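PDB 5I4A: protein argonaute from Marinitoga piezophila, which uses short 5'-hydroxyl RNA guides to bind complementary single-stranded DNA or RNA targets and cleave them, preferring manganese for DNA cleavage. Local coordinates for residues A[462-472]-A[621-630]. Numbering follows the deposited sequence.
Sequences CIAAVDNTGDI and YPLHIANKVA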
loop_
_atom_site.group_PDB
_atom_site.type_symbol
_atom_site.label_atom_id
_atom_site.label_comp_id
_atom_site.label_asym_id
_atom_site.label_seq_id
_atom_site.Cartn_x
_atom_site.Cartn_y
_atom_site.Cartn_z
ATOM N N CYS A 462 -11.418 6.906 6.695
ATOM C CA CYS A 462 -10.489 7.291 7.753
ATOM C C CYS A 462 -9.672 8.484 7.276
ATOM O O CYS A 462 -9.194 8.490 6.137
ATOM C CB CYS A 462 -9.567 6.131 8.142
ATOM S SG CYS A 462 -8.295 6.587 9.353
ATOM N N ILE A 463 -9.528 9.493 8.138
ATOM C CA ILE A 463 -8.754 10.687 7.825
ATOM C C ILE A 463 -7.732 10.925 8.932
ATOM O O ILE A 463 -7.931 10.533 10.086
ATOM C CB ILE A 463 -9.651 11.935 7.630
ATOM C CG1 ILE A 463 -10.041 12.557 8.973
ATOM C CG2 ILE A 463 -10.905 11.579 6.844
ATOM C CD1 ILE A 463 -9.370 13.893 9.247
ATOM N N ALA A 464 -6.631 11.581 8.569
ATOM C CA ALA A 464 -5.557 11.878 9.506
ATOM C C ALA A 464 -4.927 13.211 9.131
ATOM O O ALA A 464 -4.609 13.439 7.960
ATOM C CB ALA A 464 -4.494 10.773 9.500
ATOM N N ALA A 465 -4.745 14.081 10.124
ATOM C CA ALA A 465 -4.154 15.397 9.923
ATOM C C ALA A 465 -2.909 15.544 10.787
ATOM O O ALA A 465 -2.888 15.107 11.943
ATOM C CB ALA A 465 -5.156 16.508 10.253
ATOM N N VAL A 466 -1.864 16.154 10.218
ATOM C CA VAL A 466 -0.606 16.384 10.920
ATOM C C VAL A 466 -0.100 17.783 10.591
ATOM O O VAL A 466 -0.537 18.418 9.628
ATOM C CB VAL A 466 0.486 15.345 10.564
ATOM C CG1 VAL A 466 -0.041 13.917 10.690
ATOM C CG2 VAL A 466 1.035 15.603 9.170
ATOM N N ASP A 467 0.847 18.257 11.401
ATOM C CA ASP A 467 1.473 19.550 11.174
ATOM C C ASP A 467 2.850 19.357 10.539
ATOM O O ASP A 467 3.252 18.242 10.190
ATOM C CB ASP A 467 1.533 20.359 12.481
ATOM C CG ASP A 467 2.450 19.747 13.541
ATOM O OD1 ASP A 467 3.326 18.917 13.222
ATOM O OD2 ASP A 467 2.301 20.128 14.722
ATOM N N ASN A 468 3.593 20.459 10.403
ATOM C CA ASN A 468 4.888 20.427 9.731
ATOM C C ASN A 468 5.935 19.639 10.507
ATOM O O ASN A 468 6.954 19.252 9.925
ATOM C CB ASN A 468 5.387 21.854 9.503
ATOM C CG ASN A 468 5.818 22.530 10.789
ATOM O OD1 ASN A 468 5.015 22.725 11.702
ATOM N ND2 ASN A 468 7.091 22.894 10.868
ATOM N N THR A 469 5.715 19.402 11.799
ATOM C CA THR A 469 6.660 18.674 12.633
ATOM C C THR A 469 6.357 17.187 12.720
ATOM O O THR A 469 7.140 16.444 13.323
ATOM C CB THR A 469 6.672 19.255 14.051
ATOM O OG1 THR A 469 5.412 18.996 14.681
ATOM C CG2 THR A 469 6.906 20.755 14.011
ATOM N N GLY A 470 5.249 16.734 12.145
ATOM C CA GLY A 470 4.844 15.354 12.273
ATOM C C GLY A 470 3.923 15.063 13.438
ATOM O O GLY A 470 3.518 13.907 13.609
ATOM N N ASP A 471 3.590 16.065 14.251
ATOM C CA ASP A 471 2.590 15.869 15.292
ATOM C C ASP A 471 1.247 15.543 14.657
ATOM O O ASP A 471 0.823 16.202 13.704
ATOM C CB ASP A 471 2.464 17.117 16.167
ATOM C CG ASP A 471 3.559 17.216 17.209
ATOM O OD1 ASP A 471 4.322 16.239 17.370
ATOM O OD2 ASP A 471 3.649 18.269 17.873
ATOM N N ILE A 472 0.579 14.523 15.184
ATOM C CA ILE A 472 -0.731 14.138 14.676
ATOM C C ILE A 472 -1.780 15.034 15.319
ATOM O O ILE A 472 -1.946 15.034 16.543
ATOM C CB ILE A 472 -1.017 12.657 14.949
ATOM C CG1 ILE A 472 0.055 11.795 14.286
ATOM C CG2 ILE A 472 -2.397 12.278 14.438
ATOM C CD1 ILE A 472 -0.111 10.328 14.545
ATOM N N TYR A 621 3.196 10.886 5.675
ATOM C CA TYR A 621 2.779 10.457 7.009
ATOM C C TYR A 621 1.271 10.518 7.235
ATOM O O TYR A 621 0.719 9.535 7.758
ATOM C CB TYR A 621 3.541 11.282 8.058
ATOM C CG TYR A 621 3.482 10.734 9.467
ATOM C CD1 TYR A 621 3.625 9.373 9.718
ATOM C CD2 TYR A 621 3.308 11.583 10.551
ATOM C CE1 TYR A 621 3.576 8.877 11.009
ATOM C CE2 TYR A 621 3.263 11.100 11.840
ATOM C CZ TYR A 621 3.398 9.747 12.067
ATOM O OH TYR A 621 3.350 9.272 13.356
ATOM N N PRO A 622 0.548 11.585 6.862
ATOM C CA PRO A 622 -0.917 11.541 7.030
ATOM C C PRO A 622 -1.577 10.385 6.295
ATOM O O PRO A 622 -2.509 9.771 6.830
ATOM C CB PRO A 622 -1.372 12.905 6.487
ATOM C CG PRO A 622 -0.236 13.407 5.665
ATOM C CD PRO A 622 0.991 12.890 6.339
ATOM N N LEU A 623 -1.120 10.067 5.082
ATOM C CA LEU A 623 -1.668 8.921 4.362
ATOM C C LEU A 623 -1.238 7.611 5.001
ATOM O O LEU A 623 -2.024 6.657 5.064
ATOM C CB LEU A 623 -1.236 8.957 2.898
ATOM C CG LEU A 623 -2.118 9.724 1.918
ATOM C CD1 LEU A 623 -1.709 9.367 0.507
ATOM C CD2 LEU A 623 -3.583 9.402 2.152
ATOM N N HIS A 624 0.015 7.537 5.454
ATOM C CA HIS A 624 0.474 6.352 6.174
ATOM C C HIS A 624 -0.407 6.072 7.383
ATOM O O HIS A 624 -0.793 4.923 7.634
ATOM C CB HIS A 624 1.927 6.535 6.602
ATOM C CG HIS A 624 2.456 5.410 7.435
ATOM N ND1 HIS A 624 3.019 4.278 6.886
ATOM C CD2 HIS A 624 2.495 5.237 8.777
ATOM C CE1 HIS A 624 3.387 3.458 7.853
ATOM N NE2 HIS A 624 3.080 4.017 9.011
ATOM N N ILE A 625 -0.747 7.115 8.139
ATOM C CA ILE A 625 -1.618 6.949 9.298
ATOM C C ILE A 625 -3.007 6.499 8.862
ATOM O O ILE A 625 -3.577 5.553 9.422
ATOM C CB ILE A 625 -1.682 8.256 10.107
ATOM C CG1 ILE A 625 -0.286 8.667 10.583
ATOM C CG2 ILE A 625 -2.628 8.102 11.277
ATOM C CD1 ILE A 625 -0.159 10.148 10.884
ATOM N N ALA A 626 -3.569 7.170 7.853
ATOM C CA ALA A 626 -4.928 6.863 7.420
ATOM C C ALA A 626 -5.049 5.420 6.945
ATOM O O ALA A 626 -6.017 4.728 7.282
ATOM C CB ALA A 626 -5.361 7.829 6.318
ATOM N N ASN A 627 -4.076 4.947 6.161
ATOM C CA ASN A 627 -4.089 3.548 5.747
ATOM C C ASN A 627 -3.996 2.617 6.950
ATOM O O ASN A 627 -4.737 1.630 7.041
ATOM C CB ASN A 627 -2.944 3.265 4.771
ATOM C CG ASN A 627 -3.178 3.864 3.393
ATOM O OD1 ASN A 627 -4.270 4.347 3.087
ATOM N ND2 ASN A 627 -2.156 3.818 2.550
ATOM N N LYS A 628 -3.095 2.920 7.890
ATOM C CA LYS A 628 -2.872 2.030 9.025
ATOM C C LYS A 628 -4.081 1.982 9.952
ATOM O O LYS A 628 -4.489 0.901 10.393
ATOM C CB LYS A 628 -1.624 2.462 9.799
ATOM C CG LYS A 628 -0.333 1.834 9.304
ATOM C CD LYS A 628 -0.372 0.324 9.462
ATOM C CE LYS A 628 0.935 -0.322 9.034
ATOM N NZ LYS A 628 1.985 -0.216 10.084
ATOM N N VAL A 629 -4.668 3.141 10.262
ATOM C CA VAL A 629 -5.804 3.168 11.181
ATOM C C VAL A 629 -7.025 2.505 10.554
ATOM O O VAL A 629 -7.806 1.836 11.242
ATOM C CB VAL A 629 -6.099 4.612 11.626
ATOM C CG1 VAL A 629 -7.376 4.670 12.449
ATOM C CG2 VAL A 629 -4.929 5.158 12.431
ATOM N N ALA A 630 -7.206 2.664 9.243
ATOM C CA ALA A 630 -8.325 2.016 8.570
ATOM C C ALA A 630 -8.160 0.504 8.497
ATOM O O ALA A 630 -9.152 -0.210 8.314
ATOM C CB ALA A 630 -8.493 2.583 7.159
HETATM O O HOH W 1 3.843 11.433 15.382
#
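Ala464 is the small knob at the middle of this contact: its CB lies 3.5 Å from Pro622 O and 3.7 Å from Ile625 CG2, filling the hollow bounded by Pro622, Ile625 and Ala626. So short a side chain lets the backbones come close, and the axes of strand 462-466 and helix 621-630 pass at 7.0 Å, running roughly antiparallel (146°). One step toward the helix's C-terminal end, a chi1 of 175° swings the sulfur of Cys462 away from its own backbone N and into the hollow between Ala626, Val629 and Ala630, with SG 3.7 Å from Val629 CB. At the other end the two branches of Val466 part, CG2 touching Pro622 CD and CG1 touching Ile625 CD1. That same Ile625 methyl covers one face of the Tyr621 ring, 3.6 Å above its centre, and meets Ile472 CD1 tip to tip at 3.7 Å. The ring edge faces the type I turn Asp467 to Gly470: Gly470 O lies near the ring plane, 3.3 Å from Tyr621 CE2, and a water bridges it to Tyr621 OH. Within that turn Asp467 OD1 accepts from Thr469 N, an Asx turn, and from Thr469 OG1. Strand 443-452, the antiparallel neighbour of this strand, carries Asp449, whose side chain is about 4 Å from that of Ala626. The helix packs on one face of the central sheet and carries Asn627, inferred to be catalytic, alongside Asp449 and Asp519, an arrangement characteristic of the RNase H-fold PIWI domain.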